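Local coordinates for protein carboxypeptidase A inhibitor (Ascaris suum, PDB 3FJU) that inhibits carboxypeptidase A, a zinc-dependent exopeptidase, and is a small secreted protein held together by five disulfides, at residues Leu5-Thr8 and Glu14-Val17; Asn20-Thr25 and Asn44-Val49; Val27-Cys32 and Thr38-Ser43. One frame throughout, in Å; residues are numbered along the deposited sequence.

Contacts 1 and 2 share the hairpin of strands 15-17 and 22-24: V17 N lies 2.8 Å from I22 O and K15 N lies 2.8 Å from S24 O, probable hydrogen bonds that sew them together. Contact 3 lies within the loop closed by contact 2, and the centres of these two are about 9 Å apart. There N20 ND2 reaches P40 O at 2.9 Å. Contact 1 meets contact 3 through V17, whose CG2 packs 3.8 Å from I29 CG1. E35 and H36, near the end of helix 26-36, bind zinc, and a zinc ion lies about 8 Å from the side chain of C32. No second protein chain touches any of the six segments.

Contact 1: Leu5-Thr8 and Glu14-Val17; sequences LSDT and EKCV
The carboxylate of D7 takes the backbone N-H of C16: C16 N donates to D7 OD1 at 2.9 Å. The bond is close to straight, 160° at the hydrogen, but the donor arrives from above the carboxylate plane, 41° out of it. D7 can reach across because its CG stands anti to its own carbonyl carbon (chi1 -65°), which brings the acid over the strand. Its other oxygen, OD2, rests 3.5 Å from K15 CD, against the aliphatic part of a lysine chain that bends at its second torsion. The charged end stays further off, with K15 NZ 4.4 Å from D7 OD2, so any attraction between the charges is probably weak and long-range.

On the backbone side a water donates to both D7 O and E14 O, bridging two carbonyls that could not bond each other. The sulfur end is packed by main chain: C16 CB lies 3.6 Å from S6 C, and C16 SG, on its way to the disulfide with C4, passes L5 N at 3.8 Å. K15 and V17 turn their N-H groups to strand 22-24, whereas that of C16 faces the 5-8 loop. The D7 carboxylate thus bonds the outward N-H of one strand of a two-stranded antiparallel hairpin, and the C4-C16 disulfide ties the N-terminal loop to the same strand, in a small inhibitor cross-linked by five disulfides.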
ATOM      1  N   LEU B   5     -29.163  -3.641  24.038  1.00 14.90           N
ATOM      2  CA  LEU B   5     -29.439  -2.205  24.008  1.00 14.97           C
ATOM      3  C   LEU B   5     -28.785  -1.504  25.198  1.00 15.04           C
ATOM      4  O   LEU B   5     -28.527  -0.293  25.144  1.00 15.83           O
ATOM      5  CB  LEU B   5     -30.946  -1.928  23.959  1.00 15.04           C
ATOM      6  CG  LEU B   5     -31.757  -2.511  22.787  1.00 16.35           C
ATOM      7  CD1 LEU B   5     -33.241  -2.261  23.008  1.00 18.63           C
ATOM      8  CD2 LEU B   5     -31.301  -1.958  21.443  1.00 18.00           C
ATOM      9  N   SER B   6     -28.537  -2.266  26.268  1.00 15.50           N
ATOM     10  CA  SER B   6     -27.817  -1.788  27.440  1.00 15.53           C
ATOM     11  C   SER B   6     -27.050  -2.964  28.053  1.00 14.46           C
ATOM     12  O   SER B   6     -27.287  -4.131  27.698  1.00 14.96           O
ATOM     13  CB  SER B   6     -28.780  -1.167  28.467  1.00 16.05           C
ATOM     14  OG  SER B   6     -29.550  -2.150  29.142  1.00 19.58           O
ATOM     15  N   ASP B   7     -26.181  -2.651  29.008  1.00 14.70           N
ATOM     16  CA  ASP B   7     -25.300  -3.635  29.631  1.00 15.27           C
ATOM     17  C   ASP B   7     -26.064  -4.759  30.326  1.00 15.35           C
ATOM     18  O   ASP B   7     -25.533  -5.902  30.471  1.00 16.48           O
ATOM     19  CB  ASP B   7     -24.349  -2.981  30.633  1.00 15.69           C
ATOM     20  CG  ASP B   7     -23.351  -2.017  29.985  1.00 17.80           C
ATOM     21  OD1 ASP B   7     -23.276  -1.923  28.728  1.00 18.89           O
ATOM     22  OD2 ASP B   7     -22.645  -1.324  30.759  1.00 22.03           O
ATOM     23  N   THR B   8     -27.306  -4.453  30.718  1.00 16.20           N
ATOM     24  CA  THR B   8     -28.140  -5.424  31.427  1.00 16.27           C
ATOM     25  C   THR B   8     -28.707  -6.496  30.502  1.00 15.93           C
ATOM     26  O   THR B   8     -29.250  -7.484  30.983  1.00 17.76           O
ATOM     27  CB  THR B   8     -29.279  -4.759  32.272  1.00 16.89           C
ATOM     28  OG1 THR B   8     -30.176  -4.047  31.417  1.00 18.84           O
ATOM     29  CG2 THR B   8     -28.711  -3.810  33.338  1.00 17.59           C
ATOM     30  N   GLU B  14     -20.271  -8.931  30.516  1.00 12.66           N
ATOM     31  CA  GLU B  14     -19.963  -8.256  29.249  1.00 12.71           C
ATOM     32  C   GLU B  14     -20.703  -6.933  29.169  1.00 12.80           C
ATOM     33  O   GLU B  14     -21.695  -6.713  29.888  1.00 14.40           O
ATOM     34  CB  GLU B  14     -20.299  -9.167  28.061  1.00 12.05           C
ATOM     35  CG  GLU B  14     -19.328 -10.346  27.946  1.00 12.35           C
ATOM     36  CD  GLU B  14     -19.639 -11.282  26.807  1.00 14.03           C
ATOM     37  OE1 GLU B  14     -20.542 -10.958  26.009  1.00 13.03           O
ATOM     38  OE2 GLU B  14     -18.974 -12.350  26.722  1.00 15.10           O
ATOM     39  N   LYS B  15     -20.192  -6.028  28.337  1.00 12.94           N
ATOM     40  CA  LYS B  15     -20.847  -4.734  28.150  1.00 12.77           C
ATOM     41  C   LYS B  15     -21.452  -4.624  26.752  1.00 12.44           C
ATOM     42  O   LYS B  15     -20.999  -5.290  25.815  1.00 12.21           O
ATOM     43  CB  LYS B  15     -19.879  -3.581  28.430  1.00 13.65           C
ATOM     44  CG  LYS B  15     -19.151  -3.645  29.777  1.00 15.88           C
ATOM     45  CD  LYS B  15     -20.098  -3.741  30.987  1.00 18.21           C
ATOM     46  CE  LYS B  15     -19.310  -3.680  32.306  1.00 20.63           C
ATOM     47  NZ  LYS B  15     -20.200  -3.646  33.530  1.00 22.93           N
ATOM     48  N   CYS B  16     -22.478  -3.780  26.630  1.00 12.54           N
ATOM     49  CA  CYS B  16     -23.102  -3.489  25.346  1.00 12.76           C
ATOM     50  C   CYS B  16     -22.308  -2.431  24.576  1.00 12.70           C
ATOM     51  O   CYS B  16     -22.153  -1.286  25.031  1.00 13.04           O
ATOM     52  CB  CYS B  16     -24.543  -3.027  25.526  1.00 13.38           C
ATOM     53  SG  CYS B  16     -25.452  -3.068  23.962  1.00 15.83           S
ATOM     54  N   VAL B  17     -21.787  -2.831  23.421  1.00 12.44           N
ATOM     55  CA  VAL B  17     -21.110  -1.891  22.534  1.00 12.88           C
ATOM     56  C   VAL B  17     -22.187  -1.079  21.807  1.00 12.87           C
ATOM     57  O   VAL B  17     -22.961  -1.622  21.009  1.00 13.40           O
ATOM     58  CB  VAL B  17     -20.170  -2.619  21.544  1.00 12.01           C
ATOM     59  CG1 VAL B  17     -19.449  -1.605  20.642  1.00 13.62           C
ATOM     60  CG2 VAL B  17     -19.130  -3.453  22.320  1.00 13.43           C
TER
HETATM   61  O   HOH W   1     -23.297  -7.495  31.817  1.00 26.43           O

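Contact 2: Asn20-Thr25 and Asn44-Val49; sequences NKICST and NNDCQV
N20 leans on D46 just before a G1 beta bulge, in which K21 and I22 both face V17 of the neighbouring strand; K21 supplies the left-handed backbone conformation. The contact therefore joins the end of a bulged hairpin to the short 3-10 turn 44-46. From its CB outward, the side chain of N20 stays close to one carbonyl. N20 CB lies 3.3 Å from D46 O, and N20 CG lies 3.6 Å from the same oxygen. At the tip N20 ND2 donates to D46 O at 2.9 Å, with 162° at the hydrogen. The acceptor lies almost exactly in the plane of the amide, while the donor is only modestly tilted from the carbonyl plane of D46. With CG set between the backbone N and the carbonyl carbon (chi1 63°), the amide is carried across to the turn.

N20 ND2 also donates to P40 O, so one buried nitrogen serves two main-chain carbonyls and its rotation should be well fixed. The amide of N20 and the carboxylate of D46 are nearly perpendicular, with planes 86° apart, and D46 turns its acid away from the asparagine: its OD2 accepts the backbone N-H groups of K42 and S43, folding the aspartate back onto the residues that lead into the 3-10 turn. Inside that turn C47 N bonds to N44 O at 2.9 Å. C23 and C47 tie the two segments into disulfides with C10 and C61. The other side-chain touch is a van der Waals one: I22 crosses D46 at about a right angle and sets its CG2 methyl 3.7 Å from D46 OD1.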
ATOM      1  N   ASN B  20     -22.473  -0.828  17.566  1.00 13.46           N
ATOM      2  CA  ASN B  20     -23.034  -1.967  16.827  1.00 12.38           C
ATOM      3  C   ASN B  20     -24.026  -2.854  17.598  1.00 12.51           C
ATOM      4  O   ASN B  20     -24.493  -3.851  17.077  1.00 12.60           O
ATOM      5  CB  ASN B  20     -21.929  -2.799  16.141  1.00 12.58           C
ATOM      6  CG  ASN B  20     -20.950  -3.433  17.136  1.00 12.69           C
ATOM      7  OD1 ASN B  20     -20.997  -3.160  18.339  1.00 12.90           O
ATOM      8  ND2 ASN B  20     -20.044  -4.267  16.626  1.00 12.68           N
ATOM      9  N   LYS B  21     -24.314  -2.486  18.845  1.00 12.60           N
ATOM     10  CA  LYS B  21     -25.336  -3.159  19.678  1.00 13.09           C
ATOM     11  C   LYS B  21     -25.062  -4.651  19.867  1.00 12.92           C
ATOM     12  O   LYS B  21     -25.932  -5.509  19.674  1.00 12.87           O
ATOM     13  CB  LYS B  21     -26.754  -2.913  19.130  1.00 13.72           C
ATOM     14  CG  LYS B  21     -27.119  -1.441  19.072  1.00 16.02           C
ATOM     15  CD  LYS B  21     -27.172  -0.819  20.450  1.00 17.48           C
ATOM     16  CE  LYS B  21     -27.840   0.546  20.395  1.00 20.58           C
ATOM     17  NZ  LYS B  21     -26.890   1.646  20.080  1.00 22.45           N
ATOM     18  N   ILE B  22     -23.822  -4.955  20.215  1.00 12.02           N
ATOM     19  CA  ILE B  22     -23.465  -6.318  20.569  1.00 11.75           C
ATOM     20  C   ILE B  22     -22.740  -6.329  21.904  1.00 11.35           C
ATOM     21  O   ILE B  22     -22.107  -5.344  22.314  1.00 11.84           O
ATOM     22  CB  ILE B  22     -22.594  -7.048  19.500  1.00 11.47           C
ATOM     23  CG1 ILE B  22     -21.154  -6.502  19.484  1.00 11.08           C
ATOM     24  CG2 ILE B  22     -23.251  -6.973  18.113  1.00 12.51           C
ATOM     25  CD1 ILE B  22     -20.122  -7.446  18.836  1.00 11.00           C
ATOM     26  N   CYS B  23     -22.852  -7.467  22.574  1.00 11.33           N
ATOM     27  CA  CYS B  23     -22.162  -7.690  23.835  1.00 11.79           C
ATOM     28  C   CYS B  23     -20.713  -8.072  23.572  1.00 11.66           C
ATOM     29  O   CYS B  23     -20.405  -8.807  22.615  1.00 12.22           O
ATOM     30  CB  CYS B  23     -22.864  -8.812  24.597  1.00 12.11           C
ATOM     31  SG  CYS B  23     -24.537  -8.414  25.074  1.00 14.02           S
ATOM     32  N   SER B  24     -19.819  -7.571  24.417  1.00 11.57           N
ATOM     33  CA  SER B  24     -18.394  -7.875  24.320  1.00 12.03           C
ATOM     34  C   SER B  24     -17.757  -7.741  25.701  1.00 11.79           C
ATOM     35  O   SER B  24     -18.243  -6.984  26.551  1.00 11.22           O
ATOM     36  CB  SER B  24     -17.705  -6.908  23.349  1.00 12.93           C
ATOM     37  OG  SER B  24     -16.304  -7.054  23.416  1.00 16.37           O
ATOM     38  N   THR B  25     -16.668  -8.474  25.916  1.00 12.64           N
ATOM     39  CA  THR B  25     -15.907  -8.321  27.146  1.00 12.93           C
ATOM     40  C   THR B  25     -15.235  -6.956  27.162  1.00 13.23           C
ATOM     41  O   THR B  25     -14.951  -6.348  26.101  1.00 13.19           O
ATOM     42  CB  THR B  25     -14.826  -9.417  27.311  1.00 13.07           C
ATOM     43  OG1 THR B  25     -13.861  -9.314  26.255  1.00 14.28           O
ATOM     44  CG2 THR B  25     -15.455 -10.787  27.292  1.00 14.25           C
ATOM     45  N   ASN B  44     -18.772 -10.221  10.129  1.00 13.50           N
ATOM     46  CA  ASN B  44     -18.847  -9.032   9.259  1.00 14.25           C
ATOM     47  C   ASN B  44     -20.125  -8.222   9.474  1.00 14.10           C
ATOM     48  O   ASN B  44     -20.127  -6.994   9.357  1.00 15.01           O
ATOM     49  CB  ASN B  44     -18.734  -9.398   7.764  1.00 14.14           C
ATOM     50  CG  ASN B  44     -17.315  -9.782   7.338  1.00 15.11           C
ATOM     51  OD1 ASN B  44     -16.371  -9.663   8.098  1.00 14.97           O
ATOM     52  ND2 ASN B  44     -17.185 -10.286   6.118  1.00 17.53           N
ATOM     53  N   ASN B  45     -21.218  -8.921   9.784  1.00 14.71           N
ATOM     54  CA  ASN B  45     -22.508  -8.282  10.015  1.00 14.96           C
ATOM     55  C   ASN B  45     -22.468  -7.233  11.140  1.00 14.41           C
ATOM     56  O   ASN B  45     -23.182  -6.236  11.092  1.00 16.03           O
ATOM     57  CB  ASN B  45     -23.543  -9.372  10.289  1.00 15.63           C
ATOM     58  CG  ASN B  45     -24.969  -8.876  10.209  1.00 17.39           C
ATOM     59  OD1 ASN B  45     -25.426  -8.370   9.183  1.00 21.38           O
ATOM     60  ND2 ASN B  45     -25.694  -9.072  11.291  1.00 21.15           N
ATOM     61  N   ASP B  46     -21.589  -7.433  12.120  1.00 13.69           N
ATOM     62  CA  ASP B  46     -21.442  -6.495  13.234  1.00 13.12           C
ATOM     63  C   ASP B  46     -20.639  -5.236  12.868  1.00 12.26           C
ATOM     64  O   ASP B  46     -20.407  -4.376  13.723  1.00 12.70           O
ATOM     65  CB  ASP B  46     -20.803  -7.202  14.430  1.00 13.11           C
ATOM     66  CG  ASP B  46     -21.528  -8.477  14.813  1.00 14.19           C
ATOM     67  OD1 ASP B  46     -22.773  -8.478  14.755  1.00 14.81           O
ATOM     68  OD2 ASP B  46     -20.849  -9.466  15.165  1.00 15.31           O
ATOM     69  N   CYS B  47     -20.237  -5.119  11.602  1.00 11.98           N
ATOM     70  CA  CYS B  47     -19.416  -3.977  11.162  1.00 11.66           C
ATOM     71  C   CYS B  47     -20.107  -3.085  10.105  1.00 12.62           C
ATOM     72  O   CYS B  47     -19.476  -2.221   9.475  1.00 14.40           O
ATOM     73  CB  CYS B  47     -18.053  -4.483  10.658  1.00 11.88           C
ATOM     74  SG  CYS B  47     -17.061  -5.342  11.907  1.00 13.76           S
ATOM     75  N   GLN B  48     -21.418  -3.245   9.969  1.00 12.79           N
ATOM     76  CA  GLN B  48     -22.194  -2.610   8.887  1.00 13.07           C
ATOM     77  C   GLN B  48     -22.506  -1.117   9.085  1.00 13.30           C
ATOM     78  O   GLN B  48     -23.043  -0.469   8.173  1.00 14.53           O
ATOM     79  CB  GLN B  48     -23.502  -3.402   8.649  1.00 14.08           C
ATOM     80  CG  GLN B  48     -24.531  -3.228   9.784  1.00 17.77           C
ATOM     81  CD  GLN B  48     -25.833  -4.006   9.561  1.00 23.34           C
ATOM     82  OE1 GLN B  48     -26.570  -3.744   8.603  1.00 27.13           O
ATOM     83  NE2 GLN B  48     -26.126  -4.954  10.459  1.00 25.14           N
ATOM     84  N   VAL B  49     -22.173  -0.555  10.249  1.00 12.71           N
ATOM     85  CA  VAL B  49     -22.596   0.825  10.553  1.00 13.74           C
ATOM     86  C   VAL B  49     -21.871   1.844   9.699  1.00 13.59           C
ATOM     87  O   VAL B  49     -22.303   2.993   9.610  1.00 15.01           O
ATOM     88  CB  VAL B  49     -22.477   1.212  12.045  1.00 14.20           C
ATOM     89  CG1 VAL B  49     -23.613   0.581  12.840  1.00 16.14           C
ATOM     90  CG2 VAL B  49     -21.129   0.840  12.604  1.00 14.53           C
TER

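Contact 3: Val27-Cys32 and Thr38-Ser43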
ATOM      1  N   VAL B  27     -12.226  -6.546  28.037  1.00 14.03           N
ATOM      2  CA  VAL B  27     -10.888  -6.785  27.486  1.00 13.36           C
ATOM      3  C   VAL B  27     -10.906  -6.609  25.970  1.00 13.03           C
ATOM      4  O   VAL B  27     -10.035  -5.929  25.420  1.00 12.66           O
ATOM      5  CB  VAL B  27     -10.302  -8.143  27.901  1.00 13.91           C
ATOM      6  CG1 VAL B  27      -9.076  -8.480  27.052  1.00 14.51           C
ATOM      7  CG2 VAL B  27      -9.917  -8.100  29.375  1.00 14.30           C
ATOM      8  N   GLU B  28     -11.909  -7.188  25.310  1.00 12.08           N
ATOM      9  CA  GLU B  28     -12.034  -7.047  23.866  1.00 12.20           C
ATOM     10  C   GLU B  28     -12.394  -5.636  23.427  1.00 11.96           C
ATOM     11  O   GLU B  28     -11.887  -5.152  22.421  1.00 11.76           O
ATOM     12  CB  GLU B  28     -13.014  -8.068  23.309  1.00 11.96           C
ATOM     13  CG  GLU B  28     -12.393  -9.457  23.252  1.00 14.28           C
ATOM     14  CD  GLU B  28     -11.242  -9.533  22.277  1.00 15.05           C
ATOM     15  OE1 GLU B  28     -11.509  -9.615  21.065  1.00 16.85           O
ATOM     16  OE2 GLU B  28     -10.062  -9.505  22.709  1.00 17.21           O
ATOM     17  N   ILE B  29     -13.246  -4.968  24.188  1.00 11.57           N
ATOM     18  CA  ILE B  29     -13.540  -3.558  23.899  1.00 11.34           C
ATOM     19  C   ILE B  29     -12.241  -2.726  23.984  1.00 11.72           C
ATOM     20  O   ILE B  29     -11.921  -1.953  23.064  1.00 12.14           O
ATOM     21  CB  ILE B  29     -14.626  -3.026  24.846  1.00 11.01           C
ATOM     22  CG1 ILE B  29     -15.983  -3.678  24.519  1.00 11.01           C
ATOM     23  CG2 ILE B  29     -14.688  -1.501  24.805  1.00 12.47           C
ATOM     24  CD1 ILE B  29     -17.033  -3.471  25.570  1.00 11.53           C
ATOM     25  N   GLN B  30     -11.496  -2.896  25.080  1.00 12.12           N
ATOM     26  CA  GLN B  30     -10.207  -2.230  25.256  1.00 13.71           C
ATOM     27  C   GLN B  30      -9.214  -2.536  24.135  1.00 13.55           C
ATOM     28  O   GLN B  30      -8.562  -1.610  23.620  1.00 13.85           O
ATOM     29  CB  GLN B  30      -9.595  -2.604  26.604  1.00 13.99           C
ATOM     30  CG  GLN B  30     -10.237  -1.887  27.771  1.00 18.54           C
ATOM     31  CD  GLN B  30      -9.868  -2.472  29.158  1.00 22.19           C
ATOM     32  OE1 GLN B  30     -10.158  -1.850  30.187  1.00 26.21           O
ATOM     33  NE2 GLN B  30      -9.238  -3.661  29.188  1.00 24.62           N
ATOM     34  N   ARG B  31      -9.096  -3.814  23.758  1.00 13.23           N
ATOM     35  CA  ARG B  31      -8.125  -4.211  22.727  1.00 12.77           C
ATOM     36  C   ARG B  31      -8.468  -3.586  21.378  1.00 12.68           C
ATOM     37  O   ARG B  31      -7.583  -3.063  20.693  1.00 13.05           O
ATOM     38  CB  ARG B  31      -8.028  -5.736  22.602  1.00 12.81           C
ATOM     39  CG  ARG B  31      -7.010  -6.228  21.596  1.00 13.21           C
ATOM     40  CD  ARG B  31      -7.008  -7.733  21.453  1.00 13.36           C
ATOM     41  NE  ARG B  31      -8.246  -8.233  20.850  1.00 13.19           N
ATOM     42  CZ  ARG B  31      -8.518  -8.253  19.543  1.00 13.87           C
ATOM     43  NH1 ARG B  31      -7.655  -7.780  18.647  1.00 14.53           N
ATOM     44  NH2 ARG B  31      -9.678  -8.732  19.134  1.00 14.28           N
ATOM     45  N   CYS B  32      -9.738  -3.654  20.980  1.00 11.96           N
ATOM     46  CA  CYS B  32     -10.092  -3.135  19.658  1.00 11.45           C
ATOM     47  C   CYS B  32      -9.871  -1.624  19.579  1.00 11.78           C
ATOM     48  O   CYS B  32      -9.442  -1.121  18.548  1.00 11.99           O
ATOM     49  CB  CYS B  32     -11.511  -3.516  19.260  1.00 11.75           C
ATOM     50  SG  CYS B  32     -11.709  -5.293  18.979  1.00 11.85           S
ATOM     51  N   THR B  38     -11.098   0.992  16.996  1.00 10.18           N
ATOM     52  CA  THR B  38     -12.348   0.492  16.477  1.00 10.41           C
ATOM     53  C   THR B  38     -13.097  -0.323  17.533  1.00 11.12           C
ATOM     54  O   THR B  38     -12.730  -0.305  18.709  1.00 12.05           O
ATOM     55  CB  THR B  38     -12.084  -0.352  15.218  1.00  9.91           C
ATOM     56  OG1 THR B  38     -13.309  -0.578  14.520  1.00  9.46           O
ATOM     57  CG2 THR B  38     -11.389  -1.684  15.563  1.00 10.23           C
ATOM     58  N   ILE B  39     -14.135  -1.028  17.091  1.00 10.17           N
ATOM     59  CA  ILE B  39     -15.026  -1.772  17.990  1.00 11.16           C
ATOM     60  C   ILE B  39     -14.927  -3.267  17.732  1.00 10.90           C
ATOM     61  O   ILE B  39     -14.488  -3.689  16.658  1.00 11.33           O
ATOM     62  CB  ILE B  39     -16.504  -1.309  17.832  1.00 10.67           C
ATOM     63  CG1 ILE B  39     -17.032  -1.626  16.416  1.00 11.59           C
ATOM     64  CG2 ILE B  39     -16.629   0.189  18.218  1.00 13.29           C
ATOM     65  CD1 ILE B  39     -18.487  -1.169  16.118  1.00 11.70           C
ATOM     66  N   PRO B  40     -15.321  -4.084  18.723  1.00 10.62           N
ATOM     67  CA  PRO B  40     -15.329  -5.533  18.533  1.00 10.13           C
ATOM     68  C   PRO B  40     -16.457  -6.002  17.630  1.00 10.65           C
ATOM     69  O   PRO B  40     -17.455  -5.296  17.421  1.00 11.02           O
ATOM     70  CB  PRO B  40     -15.599  -6.077  19.947  1.00 10.69           C
ATOM     71  CG  PRO B  40     -15.381  -4.967  20.858  1.00 11.09           C
ATOM     72  CD  PRO B  40     -15.722  -3.728  20.090  1.00 11.09           C
ATOM     73  N   CYS B  41     -16.312  -7.231  17.150  1.00 10.51           N
ATOM     74  CA  CYS B  41     -17.316  -7.865  16.326  1.00 11.00           C
ATOM     75  C   CYS B  41     -17.157  -9.373  16.445  1.00 11.33           C
ATOM     76  O   CYS B  41     -16.087  -9.880  16.825  1.00 11.34           O
ATOM     77  CB  CYS B  41     -17.151  -7.446  14.867  1.00 10.91           C
ATOM     78  SG  CYS B  41     -15.429  -7.640  14.269  1.00 11.65           S
ATOM     79  N   LYS B  42     -18.222 -10.082  16.085  1.00 12.65           N
ATOM     80  CA  LYS B  42     -18.212 -11.541  15.995  1.00 13.91           C
ATOM     81  C   LYS B  42     -18.211 -11.997  14.548  1.00 14.19           C
ATOM     82  O   LYS B  42     -17.661 -13.061  14.235  1.00 16.08           O
ATOM     83  CB  LYS B  42     -19.417 -12.121  16.738  1.00 14.58           C
ATOM     84  CG  LYS B  42     -19.524 -11.725  18.199  1.00 17.41           C
ATOM     85  CD  LYS B  42     -18.416 -12.318  19.042  1.00 20.79           C
ATOM     86  CE  LYS B  42     -18.904 -12.536  20.475  1.00 22.47           C
ATOM     87  NZ  LYS B  42     -17.775 -12.427  21.419  1.00 22.76           N
ATOM     88  N   SER B  43     -18.835 -11.197  13.675  1.00 14.65           N
ATOM     89  CA  SER B  43     -18.818 -11.447  12.229  1.00 14.25           C
ATOM     90  C   SER B  43     -18.914 -10.143  11.455  1.00 13.63           C
ATOM     91  O   SER B  43     -19.145  -9.085  12.049  1.00 13.35           O
ATOM     92  CB  SER B  43     -19.975 -12.369  11.822  1.00 14.54           C
ATOM     93  OG  SER B  43     -21.218 -11.700  11.911  1.00 15.84           O
TER
HETATM   94  O   HOH W   2     -13.739  -1.015  21.191  1.00 15.55           O
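Main-chain polar links join C32 and I29 to T38. T38 N donates to C32 O at 3.1 Å; the N-H points well at the oxygen, but the nitrogen sits above the carbonyl plane, 48° out of it, and so does not use a lone-pair direction. A bridging water makes the second link, donating to I29 O and to T38 O, each 2.8 Å from it. The side-chain hydroxyl of T38 looks the other way and bonds to C61 O, so T38 is held between the helix and strand 60-62.

Packing, mostly apolar, centres on P40 and C32. The pyrrolidine ring presents its CG to the helix, where P40 CG meets I29 CA at 3.8 Å and touches the carbonyl oxygen E28 O at the same distance, while P40 CG and I29 CG1 touch at 3.9 Å as the two side chains pass at a slant. One turn further on, C32 SG comes to 3.7 Å from P40 CA. Its sulfur stands anti to the carbonyl carbon (chi1 -68°), which directs it to the loop and to its disulfide partner C60. This is how the chain turns back after helix 26-36: the extended 38-43 segment runs between that helix and the C-terminal hairpin of strands 55-57 and 60-62, with V17 and S24 of the other hairpin also packing on P40.

Charge pairing takes place within the helix, between residues three apart. R31 grips E28 side-on, one nitrogen to each carboxylate oxygen: R31 NH2 to E28 OE1 at 2.8 Å and R31 NE to E28 OE2 at 2.9 Å. Both oxygens are met on their syn sides and lie close to the guanidinium plane, which fixes how the guanidinium is turned against the carboxylate; R31 NH2 also donates to K58 O.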